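Side-chain contacts in UDP-N-Acetylglucosamine 2-Epimerase (Thermus thermophilus, PDB 1V4V), which probably catalyses the interconversion of UDP-N-acetylglucosamine and UDP-N-acetylmannosamine by inverting the sugar at C2: residues Thr103-Ala106 with Val107-Ala111; Val145-Asp148 with Leu149-Ala152; Thr280-Gly283 with Gly284-Glu287. All blocks are in the same frame, centred on the assembly; numbering follows the deposited sequence.

In the fold
Contacts 1 and 2 belong to the same domain, with its seven-stranded parallel sheet, and both are buried. Contact 1 joins successive turns of helix 102-113 through mostly apolar side chains and presents aromatic rings to the second subunit. Contact 2 is the turn from helix 136-146 into strand 149-152 and is mainly polar, a buried hydroxyl against a carboxylate. The two meet directly, as L146 of contact 2 packs on F105 and W109 of contact 1. Contact 3 stands alone in the six-stranded domain, its centre about 33 Å from that of contact 1. It is only partly buried, and backbone-to-hydroxyl bonds set up the start of a helix there.

Contact 1: Thr103-Ala106 with Val107-Ala111; sequences TTFA and VAWAA
F105 and W109, one helical turn apart, bring their side chains together on the same flank of the helix. The CB of W109 sits over one face of the F105 ring, displaced toward the rim, and touches CZ of F105 at 3.9 Å. This is a CH-pi contact, with W109 CB 4.3 Å from the centroid of the F105 ring. The rings hardly cover one another: their planes are only 14° from parallel, but the indole has slid along, leaving the five-membered ring of W109 and the F105 ring with centroids 5.5 Å apart. Both side chains have CG anti to the backbone N (chi1 169° for F105, -168° for W109), which sends the two rings out the same way.

On another flank the methyls of T103 and V107 graze each other, CG2 to CG2 at 4.2 Å. V107 CG2, held beside its own backbone N, lies much closer to T103 O, at 3.1 Å, next to the carbonyl oxygen that accepts from the V107 amide.

Behind the side chains is regular alpha-helical bonding. The amides of V107, A108, W109 and A110 each donate four residues back; W109 N to F105 O is the shortest of these bonds, at 2.8 Å. The T104 hydroxyl is bonded to H98 O, tying the early part of the helix to the end of the preceding strand.

The helix is the middle piece of a beta-alpha-beta unit between strands 94-98 and 118-121. V107 and A111 pack down on strand 94-98, while A106 and A110 face helix 72-89. F105 and W109 lie against helix 136-146 and also reach the dimer interface, where the rings pair crosswise and edge-to-face: F105 with W109 of the second subunit, and W109 with F105 of the second subunit.

Contact 2: Val145-Asp148 with Leu149-Ala152; sequences VLTD and LDFA
T147 has its hydroxyl between its own backbone N and carbonyl carbon (chi1 61°), while D150 swings its carboxylate back beside its backbone N (chi1 -84°), and these two rotations bring the hydroxyl oxygen up to the carboxylate, well out of its plane. The side chains cross at about a right angle. T147 OG1 is nearly equidistant from both carboxylate oxygens, 3.0 Å from D150 OD2 and 3.1 Å from D150 OD1. The carbon side of the threonine joins in too, with T147 CB 3.5 Å from D150 OD2.

The hydroxyl's hydrogen bond runs to D144 O, back in the last turns of helix 136-146. Between T147 and D150 the chain turns out of the helix and enters strand 149-152, which pairs in parallel with strands 118-121 and 171-173. D148, at the corner, turns the other way: its OD2 makes a salt bridge with R364 and a hydrogen bond with the Y94 hydroxyl. H120 packs on T147 and D150 from the neighbouring strand.

Since a carbonyl can only accept, the T147 hydroxyl proton points to D144 O and is not offered to D150, despite the short distances. The D144 carboxylate is close to D150 as well, while K166, which hydrogen-bonds T147 O, reaches D150 OD1 in a weak, long ion pair. In this buried setting the neighbouring acid may raise the pKa of D150, with the lysine partly offsetting it.

Contact 3: Thr280-Gly283 with Gly284-Glu287; sequences TDSG and GLQE
S282 caps helix 283-291 through L285 while its own amide is bound by T280, so that one residue takes part in two hydroxyl-to-backbone bonds. S282 OG accepts from L285 N at 3.2 Å, and the bond is almost straight, 173° at the hydrogen. It can do so because OG is anti to the serine's own backbone N (chi1 163°), which swings the hydroxyl forward over the opening turn. Going the other way, S282 N donates to T280 OG1 at 3.0 Å, closing an ST turn around D281, whose carboxylate takes the backbone amides of H206 and R207 and the side-chain amide of N210.

L285 packs against both hydroxyls. Its CB lies 3.8 Å from S282 OG and 3.9 Å from T280 OG1, and the leucine crosses the threonine obliquely.

The chain here is leaving strand 275-280, a central strand of the six-stranded parallel sheet, and starting helix 283-291, with S282 as N-cap. Such strand-to-helix turns lie at the C-terminal edge of the parallel sheet in a Rossmann-like domain. In GT-B enzymes the diphosphate of the nucleotide sugar is commonly bound near such a helix start, and the paired glycines G283 and G284 may serve that here.

Regular helical bonding begins straight away: Q286 N donates to S282 O at 3.0 Å, and E287 N to G283 O at 3.1 Å. The E287 side chain also runs past that second carbonyl, its CG 3.4 Å from G283 O, before OE1 hydrogen-bonds a glycerol probably picked up from the crystallisation liquor. Q286 bends sharply at chi2 (-94°) and packs on V296, I313 and Y348.

Contact 1: Thr103-Ala106 with Val107-Ala111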
loop_
_atom_site.group_PDB
_atom_site.type_symbol
_atom_site.label_atom_id
_atom_site.label_comp_id
_atom_site.label_asym_id
_atom_site.label_seq_id
_atom_site.Cartn_x
_atom_site.Cartn_y
_atom_site.Cartn_z
ATOM N N THR A 103 -0.465 -12.268 -0.341
ATOM C CA THR A 103 -1.483 -12.641 0.636
ATOM C C THR A 103 -1.449 -11.698 1.832
ATOM O O THR A 103 -2.494 -11.306 2.348
ATOM C CB THR A 103 -1.291 -14.093 1.112
ATOM O OG1 THR A 103 -1.417 -14.973 -0.011
ATOM C CG2 THR A 103 -2.343 -14.467 2.162
ATOM N N THR A 104 -0.252 -11.324 2.271
ATOM C CA THR A 104 -0.127 -10.417 3.398
ATOM C C THR A 104 -0.797 -9.085 3.105
ATOM O O THR A 104 -1.502 -8.543 3.958
ATOM C CB THR A 104 1.354 -10.200 3.775
ATOM O OG1 THR A 104 1.831 -11.359 4.470
ATOM C CG2 THR A 104 1.523 -8.977 4.665
ATOM N N PHE A 105 -0.593 -8.547 1.904
ATOM C CA PHE A 105 -1.244 -7.282 1.588
ATOM C C PHE A 105 -2.754 -7.472 1.479
ATOM O O PHE A 105 -3.527 -6.638 1.955
ATOM C CB PHE A 105 -0.745 -6.682 0.267
ATOM C CG PHE A 105 -1.580 -5.523 -0.195
ATOM C CD1 PHE A 105 -1.682 -4.374 0.586
ATOM C CD2 PHE A 105 -2.353 -5.619 -1.350
ATOM C CE1 PHE A 105 -2.552 -3.337 0.229
ATOM C CE2 PHE A 105 -3.225 -4.587 -1.715
ATOM C CZ PHE A 105 -3.325 -3.446 -0.922
ATOM N N ALA A 106 -3.173 -8.561 0.847
ATOM C CA ALA A 106 -4.598 -8.823 0.676
ATOM C C ALA A 106 -5.288 -8.878 2.035
ATOM O O ALA A 106 -6.402 -8.378 2.191
ATOM C CB ALA A 106 -4.812 -10.129 -0.084
ATOM N N VAL A 107 -4.620 -9.477 3.020
ATOM C CA VAL A 107 -5.183 -9.572 4.366
ATOM C C VAL A 107 -5.229 -8.197 5.024
ATOM O O VAL A 107 -6.227 -7.835 5.648
ATOM C CB VAL A 107 -4.363 -10.554 5.248
ATOM C CG1 VAL A 107 -4.864 -10.519 6.682
ATOM C CG2 VAL A 107 -4.485 -11.967 4.690
ATOM N N ALA A 108 -4.153 -7.425 4.876
ATOM C CA ALA A 108 -4.094 -6.085 5.444
ATOM C C ALA A 108 -5.171 -5.193 4.822
ATOM O O ALA A 108 -5.790 -4.374 5.512
ATOM C CB ALA A 108 -2.717 -5.471 5.210
ATOM N N TRP A 109 -5.400 -5.349 3.522
ATOM C CA TRP A 109 -6.414 -4.533 2.858
ATOM C C TRP A 109 -7.811 -4.953 3.333
ATOM O O TRP A 109 -8.692 -4.112 3.523
ATOM C CB TRP A 109 -6.288 -4.666 1.336
ATOM C CG TRP A 109 -7.087 -3.647 0.558
ATOM C CD1 TRP A 109 -7.510 -2.422 0.994
ATOM C CD2 TRP A 109 -7.527 -3.761 -0.799
ATOM N NE1 TRP A 109 -8.187 -1.768 -0.008
ATOM C CE2 TRP A 109 -8.213 -2.567 -1.119
ATOM C CE3 TRP A 109 -7.410 -4.756 -1.778
ATOM C CZ2 TRP A 109 -8.779 -2.342 -2.379
ATOM C CZ3 TRP A 109 -7.973 -4.531 -3.031
ATOM C CH2 TRP A 109 -8.647 -3.333 -3.318
ATOM N N ALA A 110 -8.001 -6.254 3.538
ATOM C CA ALA A 110 -9.279 -6.775 4.013
ATOM C C ALA A 110 -9.568 -6.178 5.388
ATOM O O ALA A 110 -10.685 -5.740 5.662
ATOM C CB ALA A 110 -9.224 -8.294 4.101
ATOM N N ALA A 111 -8.553 -6.159 6.252
ATOM C CA ALA A 111 -8.696 -5.604 7.589
ATOM C C ALA A 111 -9.057 -4.130 7.494
ATOM O O ALA A 111 -9.978 -3.656 8.165
ATOM C CB ALA A 111 -7.396 -5.773 8.369
#

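Contact 2: Val145-Asp148 with Leu149-Ala152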
loop_
_atom_site.group_PDB
_atom_site.type_symbol
_atom_site.label_atom_id
_atom_site.label_comp_id
_atom_site.label_asym_id
_atom_site.label_seq_id
_atom_site.Cartn_x
_atom_site.Cartn_y
_atom_site.Cartn_z
ATOM N N VAL A 145 0.911 1.565 3.517
ATOM C CA VAL A 145 0.029 2.712 3.332
ATOM C C VAL A 145 -1.115 2.552 4.342
ATOM O O VAL A 145 -1.563 3.518 4.954
ATOM C CB VAL A 145 -0.586 2.731 1.912
ATOM C CG1 VAL A 145 -1.816 3.637 1.881
ATOM C CG2 VAL A 145 0.442 3.208 0.908
ATOM N N LEU A 146 -1.555 1.309 4.519
ATOM C CA LEU A 146 -2.676 0.977 5.398
ATOM C C LEU A 146 -2.374 0.724 6.871
ATOM O O LEU A 146 -3.294 0.629 7.680
ATOM C CB LEU A 146 -3.388 -0.264 4.862
ATOM C CG LEU A 146 -3.736 -0.273 3.377
ATOM C CD1 LEU A 146 -4.410 -1.589 3.044
ATOM C CD2 LEU A 146 -4.641 0.917 3.047
ATOM N N THR A 147 -1.103 0.618 7.227
ATOM C CA THR A 147 -0.748 0.305 8.605
ATOM C C THR A 147 -0.908 1.396 9.654
ATOM O O THR A 147 -0.541 2.557 9.444
ATOM C CB THR A 147 0.688 -0.215 8.671
ATOM O OG1 THR A 147 1.578 0.799 8.200
ATOM C CG2 THR A 147 0.833 -1.455 7.807
ATOM N N ASP A 148 -1.462 0.992 10.794
ATOM C CA ASP A 148 -1.669 1.886 11.927
ATOM C C ASP A 148 -0.353 2.008 12.685
ATOM O O ASP A 148 0.025 3.090 13.131
ATOM C CB ASP A 148 -2.739 1.312 12.856
ATOM C CG ASP A 148 -2.872 2.099 14.147
ATOM O OD1 ASP A 148 -3.210 3.307 14.086
ATOM O OD2 ASP A 148 -2.629 1.504 15.220
ATOM N N LEU A 149 0.346 0.886 12.824
ATOM C CA LEU A 149 1.623 0.867 13.523
ATOM C C LEU A 149 2.619 -0.018 12.783
ATOM O O LEU A 149 2.335 -1.182 12.493
ATOM C CB LEU A 149 1.431 0.354 14.956
ATOM C CG LEU A 149 2.642 0.372 15.896
ATOM C CD1 LEU A 149 3.301 1.746 15.877
ATOM C CD2 LEU A 149 2.185 0.008 17.312
ATOM N N ASP A 150 3.773 0.551 12.456
ATOM C CA ASP A 150 4.833 -0.186 11.774
ATOM C C ASP A 150 5.904 -0.516 12.797
ATOM O O ASP A 150 6.367 0.367 13.522
ATOM C CB ASP A 150 5.459 0.659 10.664
ATOM C CG ASP A 150 4.674 0.600 9.374
ATOM O OD1 ASP A 150 4.536 1.650 8.722
ATOM O OD2 ASP A 150 4.205 -0.499 9.010
ATOM N N PHE A 151 6.288 -1.788 12.855
ATOM C CA PHE A 151 7.323 -2.237 13.775
ATOM C C PHE A 151 8.582 -2.442 12.937
ATOM O O PHE A 151 8.744 -3.469 12.282
ATOM C CB PHE A 151 6.881 -3.540 14.439
ATOM C CG PHE A 151 5.597 -3.411 15.216
ATOM C CD1 PHE A 151 5.594 -2.856 16.492
ATOM C CD2 PHE A 151 4.388 -3.825 14.662
ATOM C CE1 PHE A 151 4.402 -2.715 17.212
ATOM C CE2 PHE A 151 3.192 -3.689 15.367
ATOM C CZ PHE A 151 3.199 -3.134 16.647
ATOM N N ALA A 152 9.454 -1.437 12.947
ATOM C CA ALA A 152 10.691 -1.472 12.173
ATOM C C ALA A 152 11.809 -2.197 12.907
ATOM O O ALA A 152 12.062 -1.941 14.078
ATOM C CB ALA A 152 11.126 -0.058 11.837
#

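Contact 3: Thr280-Gly283 with Gly284-Glu287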
loop_
_atom_site.group_PDB
_atom_site.type_symbol
_atom_site.label_atom_id
_atom_site.label_comp_id
_atom_site.label_asym_id
_atom_site.label_seq_id
_atom_site.Cartn_x
_atom_site.Cartn_y
_atom_site.Cartn_z
ATOM N N THR A 280 30.815 -22.461 11.810
ATOM C CA THR A 280 29.915 -22.561 10.665
ATOM C C THR A 280 30.382 -21.744 9.468
ATOM O O THR A 280 31.357 -21.000 9.553
ATOM C CB THR A 280 28.503 -22.071 11.053
ATOM O OG1 THR A 280 27.598 -22.291 9.966
ATOM C CG2 THR A 280 28.528 -20.567 11.377
ATOM N N ASP A 281 29.685 -21.900 8.347
ATOM C CA ASP A 281 29.988 -21.125 7.149
ATOM C C ASP A 281 28.670 -20.570 6.635
ATOM O O ASP A 281 28.575 -20.075 5.513
ATOM C CB ASP A 281 30.675 -21.984 6.075
ATOM C CG ASP A 281 29.788 -23.097 5.540
ATOM O OD1 ASP A 281 30.239 -23.795 4.609
ATOM O OD2 ASP A 281 28.658 -23.283 6.038
ATOM N N SER A 282 27.657 -20.648 7.492
ATOM C CA SER A 282 26.314 -20.173 7.177
ATOM C C SER A 282 25.968 -18.862 7.874
ATOM O O SER A 282 26.110 -18.739 9.086
ATOM C CB SER A 282 25.285 -21.230 7.578
ATOM O OG SER A 282 23.982 -20.672 7.645
ATOM N N GLY A 283 25.501 -17.885 7.101
ATOM C CA GLY A 283 25.132 -16.608 7.681
ATOM C C GLY A 283 23.939 -16.752 8.608
ATOM O O GLY A 283 23.885 -16.131 9.668
ATOM N N GLY A 284 22.979 -17.582 8.211
ATOM C CA GLY A 284 21.796 -17.787 9.028
ATOM C C GLY A 284 22.120 -18.377 10.390
ATOM O O GLY A 284 21.617 -17.918 11.419
ATOM N N LEU A 285 22.965 -19.399 10.404
ATOM C CA LEU A 285 23.336 -20.030 11.662
ATOM C C LEU A 285 24.197 -19.105 12.514
ATOM O O LEU A 285 24.122 -19.130 13.742
ATOM C CB LEU A 285 24.058 -21.350 11.396
ATOM C CG LEU A 285 23.091 -22.457 10.970
ATOM C CD1 LEU A 285 23.849 -23.721 10.656
ATOM C CD2 LEU A 285 22.092 -22.714 12.090
ATOM N N GLN A 286 25.007 -18.278 11.866
ATOM C CA GLN A 286 25.847 -17.347 12.603
ATOM C C GLN A 286 24.940 -16.397 13.375
ATOM O O GLN A 286 25.192 -16.080 14.534
ATOM C CB GLN A 286 26.752 -16.577 11.634
ATOM C CG GLN A 286 27.511 -15.416 12.262
ATOM C CD GLN A 286 26.779 -14.099 12.107
ATOM O OE1 GLN A 286 26.447 -13.693 10.991
ATOM N NE2 GLN A 286 26.527 -13.419 13.221
ATOM N N GLU A 287 23.864 -15.953 12.734
ATOM C CA GLU A 287 22.937 -15.052 13.395
ATOM C C GLU A 287 22.191 -15.752 14.519
ATOM O O GLU A 287 21.863 -15.135 15.529
ATOM C CB GLU A 287 21.956 -14.461 12.382
ATOM C CG GLU A 287 22.621 -13.463 11.452
ATOM C CD GLU A 287 21.627 -12.691 10.612
ATOM O OE1 GLU A 287 20.649 -12.162 11.186
ATOM O OE2 GLU A 287 21.834 -12.604 9.386
#